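Local coordinates for fatty acid-binding protein 2 (Manduca sexta, PDB 1MDC) that binds one fatty acid per molecule inside a beta-barrel and is a cytoplasmic lipid-transport protein, at residues G5-S9 against R128-A132; K29-L33 against G75-S79; D36-Q40 against T52-G56; F64-F70 against K81-V86; A99-F104 against T116-N121. One frame throughout, in Å; residues are numbered along the deposited sequence. Where two conformers were deposited one is given.

Contact 1: residues G5-S9 against R128-A132; sequences GKVYS and RYYKA. With PLM (palmitic acid), chain C.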
# COMPACT_ATOMS: atom_id res chain seq x y z
N GLY A 5 -6.92 13.12 -6.07
CA GLY A 5 -7.14 13.11 -7.53
C GLY A 5 -5.90 13.00 -8.42
O GLY A 5 -6.06 12.91 -9.64
N LYS A 6 -4.68 13.00 -7.86
CA LYS A 6 -3.48 12.88 -8.67
C LYS A 6 -3.11 11.41 -8.80
O LYS A 6 -3.35 10.62 -7.88
CB LYS A 6 -2.23 13.49 -7.97
CG LYS A 6 -2.14 14.99 -7.93
CD LYS A 6 -0.92 15.57 -7.21
CE LYS A 6 -0.89 17.05 -7.44
NZ LYS A 6 -2.26 17.54 -7.47
N VAL A 7 -2.51 11.03 -9.92
CA VAL A 7 -2.11 9.64 -10.07
C VAL A 7 -0.61 9.58 -9.73
O VAL A 7 0.18 10.30 -10.33
CB VAL A 7 -2.38 9.11 -11.53
CG1 VAL A 7 -1.74 7.73 -11.74
CG2 VAL A 7 -3.86 9.02 -11.73
N TYR A 8 -0.22 8.74 -8.78
CA TYR A 8 1.17 8.59 -8.40
C TYR A 8 1.67 7.27 -8.97
O TYR A 8 1.00 6.25 -8.84
CB TYR A 8 1.32 8.56 -6.89
CG TYR A 8 1.11 9.95 -6.25
CD1 TYR A 8 -0.19 10.39 -5.94
CD2 TYR A 8 2.18 10.77 -5.95
CE1 TYR A 8 -0.41 11.64 -5.36
CE2 TYR A 8 1.99 12.03 -5.36
CZ TYR A 8 0.70 12.45 -5.07
OH TYR A 8 0.52 13.69 -4.50
N SER A 9 2.82 7.30 -9.61
CA SER A 9 3.43 6.13 -10.22
C SER A 9 4.74 5.79 -9.52
O SER A 9 5.53 6.67 -9.18
CB SER A 9 3.88 6.42 -11.66
OG SER A 9 2.77 6.82 -12.39
N ARG A 128 9.01 2.76 -0.71
CA ARG A 128 8.50 2.81 -2.07
C ARG A 128 8.30 4.30 -2.33
O ARG A 128 7.66 4.97 -1.55
CB ARG A 128 7.26 2.00 -2.40
CG ARG A 128 7.42 0.52 -1.96
CD ARG A 128 6.19 -0.25 -2.41
NE ARG A 128 6.36 -0.90 -3.72
CZ ARG A 128 5.32 -1.51 -4.29
NH1 ARG A 128 4.11 -1.53 -3.71
NH2 ARG A 128 5.50 -2.09 -5.43
N TYR A 129 8.91 4.79 -3.40
CA TYR A 129 8.87 6.18 -3.81
C TYR A 129 8.03 6.32 -5.09
O TYR A 129 8.28 5.66 -6.11
CB TYR A 129 10.31 6.71 -4.07
CG TYR A 129 11.21 6.52 -2.89
CD1 TYR A 129 11.32 7.48 -1.88
CD2 TYR A 129 11.97 5.36 -2.78
CE1 TYR A 129 12.14 7.30 -0.79
CE2 TYR A 129 12.82 5.16 -1.69
CZ TYR A 129 12.92 6.11 -0.71
OH TYR A 129 13.74 5.91 0.36
N TYR A 130 7.02 7.19 -5.02
CA TYR A 130 6.15 7.40 -6.16
C TYR A 130 6.14 8.89 -6.51
O TYR A 130 6.41 9.73 -5.67
CB TYR A 130 4.74 7.02 -5.69
CG TYR A 130 4.35 5.57 -5.39
CD1 TYR A 130 4.78 4.95 -4.23
CD2 TYR A 130 3.51 4.88 -6.27
CE1 TYR A 130 4.40 3.62 -3.96
CE2 TYR A 130 3.11 3.57 -6.01
CZ TYR A 130 3.57 2.96 -4.85
OH TYR A 130 3.17 1.70 -4.58
N LYS A 131 5.84 9.18 -7.75
CA LYS A 131 5.80 10.52 -8.23
C LYS A 131 4.56 10.77 -9.12
O LYS A 131 4.16 9.93 -9.92
CB LYS A 131 7.11 10.59 -9.01
CG LYS A 131 7.58 11.95 -9.38
CD LYS A 131 8.57 12.50 -8.40
CE LYS A 131 9.99 12.45 -8.89
NZ LYS A 131 10.97 12.61 -7.80
N ALA A 132 3.93 11.94 -8.96
CA ALA A 132 2.77 12.34 -9.74
C ALA A 132 3.34 13.30 -10.76
O ALA A 132 4.49 13.72 -10.66
CB ALA A 132 1.73 13.02 -8.87
OXT ALA A 132 2.71 13.65 -11.73
C1 PLM C . 2.08 0.80 -1.40
O1 PLM C . 1.47 1.88 -1.32
O2 PLM C . 3.05 0.63 -2.16
C2 PLM C . 1.61 -0.44 -0.61
C3 PLM C . 2.47 -1.71 -0.74
C4 PLM C . 1.86 -2.71 -1.75
C5 PLM C . 1.13 -3.89 -1.07
C6 PLM C . 1.90 -5.21 -1.21
C7 PLM C . 1.39 -6.17 -0.14
C8 PLM C . 1.79 -7.62 -0.32
C9 PLM C . 2.29 -8.06 1.06
CA PLM C . 1.41 -9.09 1.79
CB PLM C . 1.02 -8.55 3.17
CC PLM C . 0.60 -9.66 4.16
CD PLM C . 0.13 -9.08 5.53
CE PLM C . 1.01 -9.50 6.70
CF PLM C . 2.42 -8.96 6.47
CG PLM C . 3.42 -9.29 7.60
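Tyr-8 lays one face of its ring against Ala-132: the methyl CB sits 3.8 Å from the centroid, 17° off the ring normal, in a CH-pi contact offset toward the rim. The Tyr-8 and Tyr-130 side chains touch at their roots, CB to CB 3.9 Å, then part, Tyr-8 OH running to Gly-110 O while the Tyr-130 ring heads into the barrel. With CG beside its backbone N (chi1 -69°), Tyr-130 sends its ring past the Ser-9 backbone, Tyr-8 O at the ring edge, 3.8 Å from Tyr-130 CD2. At the far end of the ring Tyr-130 OH donates to palmitate O2 at 2.6 Å, and Arg-128 NH1 gives the same oxygen a second bond of 2.9 Å; Gln-40 NE2 also bonds the ligand. Ser-9 and Lys-131 are an antiparallel hydrogen-bonded pair, Ser-9 N to Lys-131 O 3.0 Å and Lys-131 N to Ser-9 O 2.9 Å, joining the first and last strands of the calycin barrel. A phenylalanine in place of Tyr-130 would probably leave palmitate O2 with Arg-128 alone of these two donors. Two donors converging on one carboxylate oxygen, one from a guanidinium, suit a fatty acid head group bound as an anion.

Contact 2: residues K29-L33 against G75-S79; sequences KIQAL and GAGDS. Unlike the reference sequence in segment 75-79: Asp-78 (reference Glu).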
# COMPACT_ATOMS: atom_id res chain seq x y z
N LYS A 29 5.17 -15.06 -6.48
CA LYS A 29 4.43 -13.86 -6.11
C LYS A 29 5.41 -12.75 -5.81
O LYS A 29 5.18 -11.58 -6.11
CB LYS A 29 3.53 -14.01 -4.89
CG LYS A 29 2.17 -14.49 -5.31
CD LYS A 29 1.47 -15.04 -4.09
CE LYS A 29 -0.04 -15.26 -4.20
NZ LYS A 29 -0.73 -15.04 -2.91
N ILE A 30 6.51 -13.15 -5.19
CA ILE A 30 7.53 -12.20 -4.87
C ILE A 30 8.09 -11.60 -6.15
O ILE A 30 8.26 -10.40 -6.27
CB ILE A 30 8.58 -12.82 -3.99
CG1 ILE A 30 8.06 -12.97 -2.58
CG2 ILE A 30 9.81 -11.95 -4.02
CD1 ILE A 30 9.11 -13.62 -1.63
N GLN A 31 8.38 -12.42 -7.14
CA GLN A 31 8.91 -11.93 -8.40
C GLN A 31 7.93 -10.98 -9.11
O GLN A 31 8.30 -9.94 -9.67
CB GLN A 31 9.34 -13.13 -9.33
CG GLN A 31 9.94 -12.77 -10.73
CD GLN A 31 10.18 -14.00 -11.63
OE1 GLN A 31 9.31 -14.88 -11.79
NE2 GLN A 31 11.37 -14.09 -12.22
N ALA A 32 6.66 -11.34 -9.11
CA ALA A 32 5.69 -10.51 -9.76
C ALA A 32 5.58 -9.18 -9.04
O ALA A 32 5.55 -8.12 -9.66
CB ALA A 32 4.34 -11.23 -9.84
N LEU A 33 5.51 -9.20 -7.72
CA LEU A 33 5.39 -7.94 -6.99
C LEU A 33 6.57 -7.01 -7.16
O LEU A 33 6.42 -5.79 -7.28
CB LEU A 33 5.05 -8.11 -5.51
CG LEU A 33 3.61 -8.62 -5.35
CD1 LEU A 33 3.45 -9.09 -3.91
CD2 LEU A 33 2.62 -7.46 -5.62
N GLY A 75 -2.06 -6.76 -2.87
CA GLY A 75 -0.93 -7.42 -3.48
C GLY A 75 -1.35 -8.34 -4.58
O GLY A 75 -2.12 -7.98 -5.45
N ALA A 76 -0.83 -9.54 -4.55
CA ALA A 76 -1.16 -10.48 -5.57
C ALA A 76 -2.10 -11.51 -5.05
O ALA A 76 -1.81 -12.69 -5.09
CB ALA A 76 0.13 -11.13 -6.07
N GLY A 77 -3.23 -11.05 -4.55
CA GLY A 77 -4.27 -11.90 -4.01
C GLY A 77 -4.22 -12.28 -2.55
O GLY A 77 -4.85 -13.28 -2.19
N ASP A 78 -3.51 -11.53 -1.70
CA ASP A 78 -3.40 -11.85 -0.29
C ASP A 78 -4.59 -11.39 0.51
O ASP A 78 -4.96 -10.23 0.41
CB ASP A 78 -2.06 -11.22 0.21
CG ASP A 78 -0.90 -11.64 -0.73
OD1 ASP A 78 -0.54 -12.86 -0.53
OD2 ASP A 78 -0.36 -10.94 -1.62
N SER A 79 -5.17 -12.29 1.30
CA SER A 79 -6.35 -11.97 2.12
C SER A 79 -5.94 -11.32 3.40
O SER A 79 -5.16 -11.87 4.14
CB SER A 79 -7.16 -13.21 2.54
OG SER A 79 -7.57 -13.87 1.33
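Lys-29 and Asp-78 reach for each other from opposite directions, and Lys-29 NZ meets Asp-78 OD1 at 3.2 Å in a salt bridge whose hydrogen bond is weak. On its way the lysine chain passes over Ala-76: CG is 4.0 Å from Ala-76 CB, and CE is 3.2 Å from Ala-76 O. One helical turn later Leu-33 adds an apolar touch, its CD2 lying 4.1 Å from Gly-75 CA. Four residues apart, the two share a face of helix 27-35, where Leu-33 N bonds Lys-29 O at 2.9 Å. This helix belongs to the helix-turn-helix lid of the fatty-acid-binding fold, and residues 75-77 turn the chain from strand 70-74 into strand 78-87; lid and turns together are commonly regarded as the ligand portal. The turn ends in a G1 beta bulge, in which Gly-77 and Asp-78 face a single residue of strand 70-74. The other carboxylate oxygen of Asp-78 is held within its own turn: OD2 accepts from Ala-76 N at 3.3 Å, on the anti side and 34° out of the carboxylate plane. Gly-75 has a positive phi (64°), and a CB there would collide with that same OD2. Further out, Leu-25 touches both Leu-33 and Asp-78, while Leu-20 of the neighbouring helix 16-21 packs on Leu-33. The side chain of Asp-78 also approaches the bound palmitate.

Contact 3: residues D36-Q40 against T52-G56; sequences DKPTQ and TSTGG. Unlike the reference sequence in segment 52-56: Gly-56 (reference Ile). With SO4 (sulfate ion), chain B.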
# COMPACT_ATOMS: atom_id res chain seq x y z
N ASP A 36 6.48 -5.23 -10.51
CA ASP A 36 5.36 -4.34 -10.81
C ASP A 36 5.72 -2.87 -10.91
O ASP A 36 6.70 -2.44 -10.32
CB ASP A 36 4.44 -4.49 -9.56
CG ASP A 36 3.02 -3.99 -9.61
OD1 ASP A 36 2.57 -3.85 -10.80
OD2 ASP A 36 2.35 -3.79 -8.60
N LYS A 37 4.91 -2.11 -11.65
CA LYS A 37 5.11 -0.67 -11.81
C LYS A 37 3.71 -0.11 -11.52
O LYS A 37 3.02 0.38 -12.42
CB LYS A 37 5.57 -0.25 -13.21
CG LYS A 37 7.04 -0.60 -13.50
CD LYS A 37 8.05 0.25 -12.71
CE LYS A 37 9.55 -0.02 -12.94
NZ LYS A 37 10.48 0.72 -12.03
N PRO A 38 3.26 -0.22 -10.27
CA PRO A 38 1.93 0.24 -9.89
C PRO A 38 1.74 1.75 -9.84
O PRO A 38 2.69 2.52 -9.75
CB PRO A 38 1.73 -0.24 -8.44
CG PRO A 38 3.12 -0.30 -7.83
CD PRO A 38 4.06 -0.52 -9.04
N THR A 39 0.47 2.15 -9.90
CA THR A 39 0.05 3.54 -9.82
C THR A 39 -1.07 3.58 -8.81
O THR A 39 -1.77 2.57 -8.61
CB THR A 39 -0.44 4.25 -11.08
OG1 THR A 39 -1.75 3.79 -11.40
CG2 THR A 39 0.55 4.05 -12.23
N GLN A 40 -1.27 4.71 -8.17
CA GLN A 40 -2.35 4.80 -7.21
C GLN A 40 -2.93 6.22 -7.14
O GLN A 40 -2.20 7.21 -7.21
CB GLN A 40 -2.03 4.18 -5.88
CG GLN A 40 -0.91 4.86 -5.20
CD GLN A 40 -0.80 4.25 -3.85
OE1 GLN A 40 -1.50 4.62 -2.92
NE2 GLN A 40 0.08 3.29 -3.77
N THR A 52 -7.80 4.01 -6.11
CA THR A 52 -7.78 3.30 -7.37
C THR A 52 -6.33 2.91 -7.62
O THR A 52 -5.46 3.77 -7.61
CB THR A 52 -8.20 4.15 -8.57
OG1 THR A 52 -9.56 4.46 -8.45
CG2 THR A 52 -7.96 3.30 -9.84
N SER A 53 -6.07 1.62 -7.84
CA SER A 53 -4.72 1.10 -8.07
C SER A 53 -4.68 0.28 -9.38
O SER A 53 -5.68 -0.33 -9.75
CB SER A 53 -4.26 0.20 -6.93
OG SER A 53 -5.14 -0.90 -6.85
N THR A 54 -3.51 0.29 -10.05
CA THR A 54 -3.29 -0.47 -11.29
C THR A 54 -2.00 -1.25 -11.05
O THR A 54 -1.24 -0.96 -10.11
CB THR A 54 -2.95 0.42 -12.53
OG1 THR A 54 -1.76 1.24 -12.31
CG2 THR A 54 -4.09 1.38 -12.83
N GLY A 55 -1.73 -2.25 -11.89
CA GLY A 55 -0.51 -3.04 -11.77
C GLY A 55 -0.78 -4.51 -11.54
O GLY A 55 -1.80 -5.02 -11.98
N GLY A 56 0.15 -5.17 -10.86
CA GLY A 56 0.06 -6.59 -10.51
C GLY A 56 -1.20 -6.68 -9.65
O GLY A 56 -1.43 -5.88 -8.74
S SO4 B . -2.12 1.08 -0.17
O1 SO4 B . -3.10 2.03 0.37
O2 SO4 B . -1.26 1.75 -1.11
O3 SO4 B . -1.26 0.55 0.90
O4 SO4 B . -2.85 -0.03 -0.86
O HOH W 1 0.46 0.17 -13.37
O HOH W 2 -4.21 4.63 -10.25
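Thr-39 and Thr-54 each place OG1 between the backbone N and the carbonyl carbon (chi1 75° and 58°), which turns the two hydroxyls together at 2.7 Å in a hydrogen bond that either could donate. Asp-36 has its CG opposite its own N (chi1 -165°), which brings OD1 to Gly-56 N. Both pairs hold the open end of the beta hairpin formed by strands 39-45 and 48-54 of the barrel. The aspartate bond, 2.8 Å from Gly-56 N to Asp-36 OD1, comes from above the carboxylate plane. Gly-55 is needed beside it, since a CB at that position would clash with Asp-36 OD1. An alanine at Asp-36 would remove this acceptor, is likely to leave Gly-56 N without its mate, and would probably let the chain after strand 48-54 drift from the residues leading into strand 39-45. Thr-54 N bonds Thr-39 O at 3.2 Å. Gln-40 and Ser-53 are an antiparallel non-hydrogen-bonded pair. Here the sheet has two unlike faces: the threonines sit on one, with water, while Gln-40 and Ser-53 lie on the other. Gln-40 extends inward; its OE1 bonds Lys-106 NZ, and its NE2 bonds palmitate O1 and, weakly at 3.4 Å, O2 of a sulfate that probably comes from the crystallisation liquor. Each threonine hydroxyl also binds a water: one links Thr-54 OG1 to Lys-37 O, and the other lies 2.8 Å from Thr-39 OG1 and donates to Thr-52 O at 3.0 Å.

Contact 4: residues F64-F70 against K81-V86; sequences FKSGVEF and KSMYTV. With SO4 (sulfate ion), chain B.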
# COMPACT_ATOMS: atom_id res chain seq x y z
N PHE A 64 -13.35 3.21 1.52
CA PHE A 64 -13.21 2.92 2.93
C PHE A 64 -13.43 4.18 3.72
O PHE A 64 -13.43 5.26 3.14
CB PHE A 64 -11.74 2.41 3.31
CG PHE A 64 -10.65 3.29 2.79
CD1 PHE A 64 -10.18 4.35 3.55
CD2 PHE A 64 -10.08 3.03 1.54
CE1 PHE A 64 -9.15 5.19 3.05
CE2 PHE A 64 -9.09 3.86 1.03
CZ PHE A 64 -8.63 4.94 1.80
N LYS A 65 -13.59 3.97 5.03
CA LYS A 65 -13.77 5.01 6.05
C LYS A 65 -12.57 4.95 6.97
O LYS A 65 -12.12 3.87 7.31
CB LYS A 65 -14.99 4.98 6.99
CG LYS A 65 -16.24 4.83 6.17
CD LYS A 65 -17.56 4.99 6.90
CE LYS A 65 -18.74 4.73 5.96
NZ LYS A 65 -19.41 5.93 5.48
N SER A 66 -12.05 6.11 7.36
CA SER A 66 -10.91 6.17 8.25
C SER A 66 -11.22 5.54 9.61
O SER A 66 -12.23 5.84 10.21
CB SER A 66 -10.43 7.61 8.38
OG SER A 66 -9.29 7.70 9.21
N GLY A 67 -10.38 4.64 10.11
CA GLY A 67 -10.65 4.03 11.41
C GLY A 67 -11.50 2.77 11.42
O GLY A 67 -11.76 2.20 12.48
N VAL A 68 -11.95 2.32 10.26
CA VAL A 68 -12.79 1.14 10.22
C VAL A 68 -12.10 -0.03 9.54
O VAL A 68 -11.67 0.05 8.41
CB VAL A 68 -14.09 1.47 9.50
CG1 VAL A 68 -15.00 0.24 9.35
CG2 VAL A 68 -14.82 2.58 10.28
N GLU A 69 -12.01 -1.13 10.24
CA GLU A 69 -11.37 -2.29 9.65
C GLU A 69 -12.29 -3.01 8.70
O GLU A 69 -13.50 -3.05 8.92
CB GLU A 69 -11.24 -3.31 10.78
CG GLU A 69 -10.24 -2.99 11.88
CD GLU A 69 -9.76 -4.26 12.60
OE1 GLU A 69 -10.35 -5.39 12.26
OE2 GLU A 69 -8.93 -4.21 13.43
N PHE A 70 -11.74 -3.62 7.65
CA PHE A 70 -12.57 -4.35 6.71
C PHE A 70 -11.79 -5.49 6.05
O PHE A 70 -10.56 -5.42 5.96
CB PHE A 70 -13.08 -3.41 5.64
CG PHE A 70 -12.05 -2.66 4.80
CD1 PHE A 70 -11.40 -1.53 5.32
CD2 PHE A 70 -11.77 -3.04 3.49
CE1 PHE A 70 -10.49 -0.83 4.54
CE2 PHE A 70 -10.85 -2.35 2.69
CZ PHE A 70 -10.21 -1.21 3.23
N LYS A 81 -7.02 -8.16 6.72
CA LYS A 81 -7.98 -7.32 7.39
C LYS A 81 -7.25 -5.97 7.21
O LYS A 81 -6.10 -5.85 7.65
CB LYS A 81 -8.15 -7.57 8.85
CG LYS A 81 -9.31 -6.80 9.36
CD LYS A 81 -10.59 -7.51 9.02
CE LYS A 81 -11.31 -7.98 10.26
NZ LYS A 81 -12.29 -9.00 9.94
N SER A 82 -7.83 -4.95 6.56
CA SER A 82 -7.09 -3.68 6.40
C SER A 82 -7.74 -2.59 7.24
O SER A 82 -8.93 -2.67 7.55
CB SER A 82 -7.21 -3.15 4.91
OG SER A 82 -6.43 -3.78 3.94
N MET A 83 -6.98 -1.58 7.61
CA MET A 83 -7.52 -0.48 8.37
C MET A 83 -6.74 0.76 7.95
O MET A 83 -5.53 0.79 8.13
CB MET A 83 -7.54 -0.63 9.91
CG MET A 83 -8.45 0.38 10.59
SD MET A 83 -7.40 1.65 11.25
CE MET A 83 -7.22 1.07 12.89
N TYR A 84 -7.39 1.76 7.38
CA TYR A 84 -6.62 2.92 7.02
C TYR A 84 -7.04 4.06 7.95
O TYR A 84 -8.19 4.14 8.32
CB TYR A 84 -6.99 3.45 5.64
CG TYR A 84 -6.61 2.67 4.41
CD1 TYR A 84 -7.30 1.49 4.08
CD2 TYR A 84 -5.57 3.13 3.60
CE1 TYR A 84 -6.96 0.80 2.94
CE2 TYR A 84 -5.21 2.44 2.48
CZ TYR A 84 -5.93 1.26 2.14
OH TYR A 84 -5.59 0.58 0.99
N THR A 85 -6.08 4.91 8.30
CA THR A 85 -6.23 6.10 9.14
C THR A 85 -5.78 7.21 8.20
O THR A 85 -4.65 7.14 7.71
CB THR A 85 -5.25 6.11 10.32
OG1 THR A 85 -5.74 5.11 11.19
CG2 THR A 85 -5.43 7.44 10.99
N VAL A 86 -6.67 8.20 7.93
CA VAL A 86 -6.39 9.36 7.06
C VAL A 86 -6.21 10.54 8.02
O VAL A 86 -7.14 10.85 8.79
CB VAL A 86 -7.52 9.59 6.09
CG1 VAL A 86 -7.05 10.72 5.21
CG2 VAL A 86 -7.64 8.34 5.21
S SO4 B . -2.12 1.08 -0.17
O1 SO4 B . -3.10 2.03 0.37
O2 SO4 B . -1.26 1.75 -1.11
O3 SO4 B . -1.26 0.55 0.90
O4 SO4 B . -2.85 -0.03 -0.86
O HOH W 3 -10.22 1.78 6.94
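Tyr-84 stacks face to face on Phe-64, ring centroids 4.1 Å apart and planes 8° from parallel. The pair lies where strands 60-64 and 70-74, the two sheet ends, leave the known gap of the fatty-acid-binding barrel, and segment 64-70 crosses it through a type II turn, Lys-65 to Val-68. At its base, Tyr-84 CB sits 3.8 Å from Phe-64 CE1; CG and CD2 then run over the same ring near CZ. On the CD1 side the tyrosine edge meets Phe-70, Tyr-84 CE1 to Phe-70 CZ 3.8 Å, so one ring carries a phenylalanine over a face and another at an edge. His-93 also stacks on Tyr-84. At the tip, OH is 2.9 Å from sulfate O1, although its proton has another acceptor within reach. The Phe-70 ring in turn has Ser-82 CB over its face. Backbone bonds join the same two segments: Phe-70 N and O pair with Ser-82 O and N, and Gly-67 N bonds Tyr-84 O at 2.9 Å. Ser-66 turns OG opposite its backbone N (chi1 -178°) and accepts from Val-86 N, 3.0 Å away and with an N-H...OG angle of 170°.

Contact 5: residues A99-F104 against T116-N121; sequences AGVATF and TITSSN. With PLM (palmitic acid), chain C.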
# COMPACT_ATOMS: atom_id res chain seq x y z
N ALA A 99 0.22 -14.23 8.09
CA ALA A 99 1.65 -14.11 8.37
C ALA A 99 2.02 -13.15 9.50
O ALA A 99 3.09 -13.25 10.12
CB ALA A 99 2.43 -13.74 7.10
N GLY A 100 1.16 -12.17 9.79
CA GLY A 100 1.50 -11.22 10.84
C GLY A 100 0.88 -9.86 10.56
O GLY A 100 -0.15 -9.80 9.91
N VAL A 101 1.51 -8.78 11.04
CA VAL A 101 0.98 -7.42 10.84
C VAL A 101 1.96 -6.54 10.12
O VAL A 101 3.15 -6.62 10.38
CB VAL A 101 0.81 -6.84 12.25
CG1 VAL A 101 0.30 -5.41 12.19
CG2 VAL A 101 -0.28 -7.60 12.97
N ALA A 102 1.50 -5.70 9.22
CA ALA A 102 2.44 -4.84 8.54
C ALA A 102 1.83 -3.44 8.55
O ALA A 102 0.59 -3.29 8.63
CB ALA A 102 2.67 -5.24 7.10
N THR A 103 2.69 -2.42 8.47
CA THR A 103 2.26 -1.02 8.47
C THR A 103 2.81 -0.35 7.24
O THR A 103 3.99 -0.44 6.94
CB THR A 103 2.80 -0.31 9.75
OG1 THR A 103 2.13 -0.89 10.84
CG2 THR A 103 2.45 1.16 9.74
N PHE A 104 1.97 0.33 6.49
CA PHE A 104 2.42 1.03 5.31
C PHE A 104 2.09 2.50 5.59
O PHE A 104 0.91 2.86 5.60
CB PHE A 104 1.68 0.62 4.03
CG PHE A 104 1.66 -0.88 3.82
CD1 PHE A 104 2.75 -1.55 3.37
CD2 PHE A 104 0.46 -1.59 4.07
CE1 PHE A 104 2.69 -2.95 3.18
CE2 PHE A 104 0.38 -2.96 3.88
CZ PHE A 104 1.52 -3.63 3.45
N THR A 116 6.62 4.05 3.72
CA THR A 116 7.58 3.39 4.57
C THR A 116 6.85 2.17 5.07
O THR A 116 5.76 2.29 5.60
CB THR A 116 7.90 4.30 5.74
OG1 THR A 116 8.43 5.47 5.13
CG2 THR A 116 9.03 3.63 6.56
N ILE A 117 7.45 1.00 4.90
CA ILE A 117 6.82 -0.22 5.31
C ILE A 117 7.60 -0.98 6.35
O ILE A 117 8.80 -1.17 6.18
CB ILE A 117 6.90 -1.05 4.01
CG1 ILE A 117 6.16 -0.34 2.86
CG2 ILE A 117 6.22 -2.36 4.33
CD1 ILE A 117 6.24 -1.04 1.49
N THR A 118 6.91 -1.39 7.41
CA THR A 118 7.49 -2.16 8.50
C THR A 118 6.67 -3.44 8.66
O THR A 118 5.49 -3.47 8.28
CB THR A 118 7.68 -1.38 9.77
OG1 THR A 118 6.47 -0.74 10.08
CG2 THR A 118 8.82 -0.36 9.63
N SER A 119 7.26 -4.52 9.19
CA SER A 119 6.56 -5.81 9.35
C SER A 119 6.80 -6.41 10.72
O SER A 119 7.81 -6.14 11.35
CB SER A 119 7.35 -6.67 8.36
OG SER A 119 7.29 -8.02 8.61
N SER A 120 5.89 -7.23 11.20
CA SER A 120 6.14 -7.79 12.52
C SER A 120 7.13 -8.97 12.44
O SER A 120 7.54 -9.50 13.46
CB SER A 120 4.84 -8.27 13.17
OG SER A 120 4.24 -9.21 12.29
N ASN A 121 7.52 -9.38 11.24
CA ASN A 121 8.45 -10.50 11.16
C ASN A 121 9.88 -10.19 10.79
O ASN A 121 10.67 -11.12 10.63
CB ASN A 121 7.94 -11.44 10.06
CG ASN A 121 6.62 -12.10 10.46
OD1 ASN A 121 6.28 -12.20 11.64
ND2 ASN A 121 5.88 -12.57 9.48
C1 PLM C . 2.08 0.80 -1.40
O1 PLM C . 1.47 1.88 -1.32
O2 PLM C . 3.05 0.63 -2.16
C2 PLM C . 1.61 -0.44 -0.61
C3 PLM C . 2.47 -1.71 -0.74
C4 PLM C . 1.86 -2.71 -1.75
C5 PLM C . 1.13 -3.89 -1.07
C6 PLM C . 1.90 -5.21 -1.21
C7 PLM C . 1.39 -6.17 -0.14
C8 PLM C . 1.79 -7.62 -0.32
C9 PLM C . 2.29 -8.06 1.06
CA PLM C . 1.41 -9.09 1.79
CB PLM C . 1.02 -8.55 3.17
CC PLM C . 0.60 -9.66 4.16
CD PLM C . 0.13 -9.08 5.53
CE PLM C . 1.01 -9.50 6.70
CF PLM C . 2.42 -8.96 6.47
CG PLM C . 3.42 -9.29 7.60
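Phe-104 and Ile-117 meet on the inner face of a beta hairpin, where the edge of the phenylalanine ring points into the branches of the isoleucine: Phe-104 CD1 is 3.7 Å from Ile-117 CG1. With its CG beside the backbone N (chi1 -52°), Phe-104 also brings ring atom CE1 to 4.1 Å from palmitate C3. On the same face Ala-102 CB lies 3.8 Å from palmitate CF, much further down the tail. On the other side of the sheet Thr-103 and Thr-118 form an antiparallel hydrogen-bonded pair. Thr-103 N donates to Thr-118 O at 3.0 Å. Thr-118 N donates to Thr-103 O at 3.1 Å. Thr-118 OG1 leans to 3.7 Å from Thr-103 CB. Strands 100-104 and 116-119 run 166° apart in direction, as neighbours in the barrel wall. At the open end side chains join the backbone ladder: beside the bond from Ser-120 N to Val-101 O, Ser-120 OG accepts from Val-101 N at 3.0 Å, and Asn-121 ND2 donates to Ala-99 O at 2.9 Å while also bonding Ser-22 O. Ser-119 OG accepts from Asn-121 N in an ST turn, just before strand 122-131; Phe-19 of helix 16-21 packs on Ala-102, Ile-117 and Ser-119. The hairpin is thus two-sided: threonines on one face, mainly apolar groups on the other, of which Phe-104 and Ala-102 meet the hydrocarbon chain by van der Waals contact.

All five contacts reach the single antiparallel sheet that curls into the barrel. Contacts 1 and 3, centres about 10 Å apart, are joined by a probable hydrogen bond, Tyr-8 O to Gln-40 N 2.8 Å, and between them supply the residues that bind the palmitate carboxylate. Contact 5 lies on the opposite side of the chain's centre from contact 1, about 21 Å between centres, and lines the tail; Arg-128 CG and Ile-117 CD1, 4.0 Å apart, bring the two together. Contact 2, which joins the helical lid to the 75-77 turn, lies about 12 Å from contact 3, centre to centre. Contact 4, about 20 Å from contact 3 between centres, shares with it the bound sulfate.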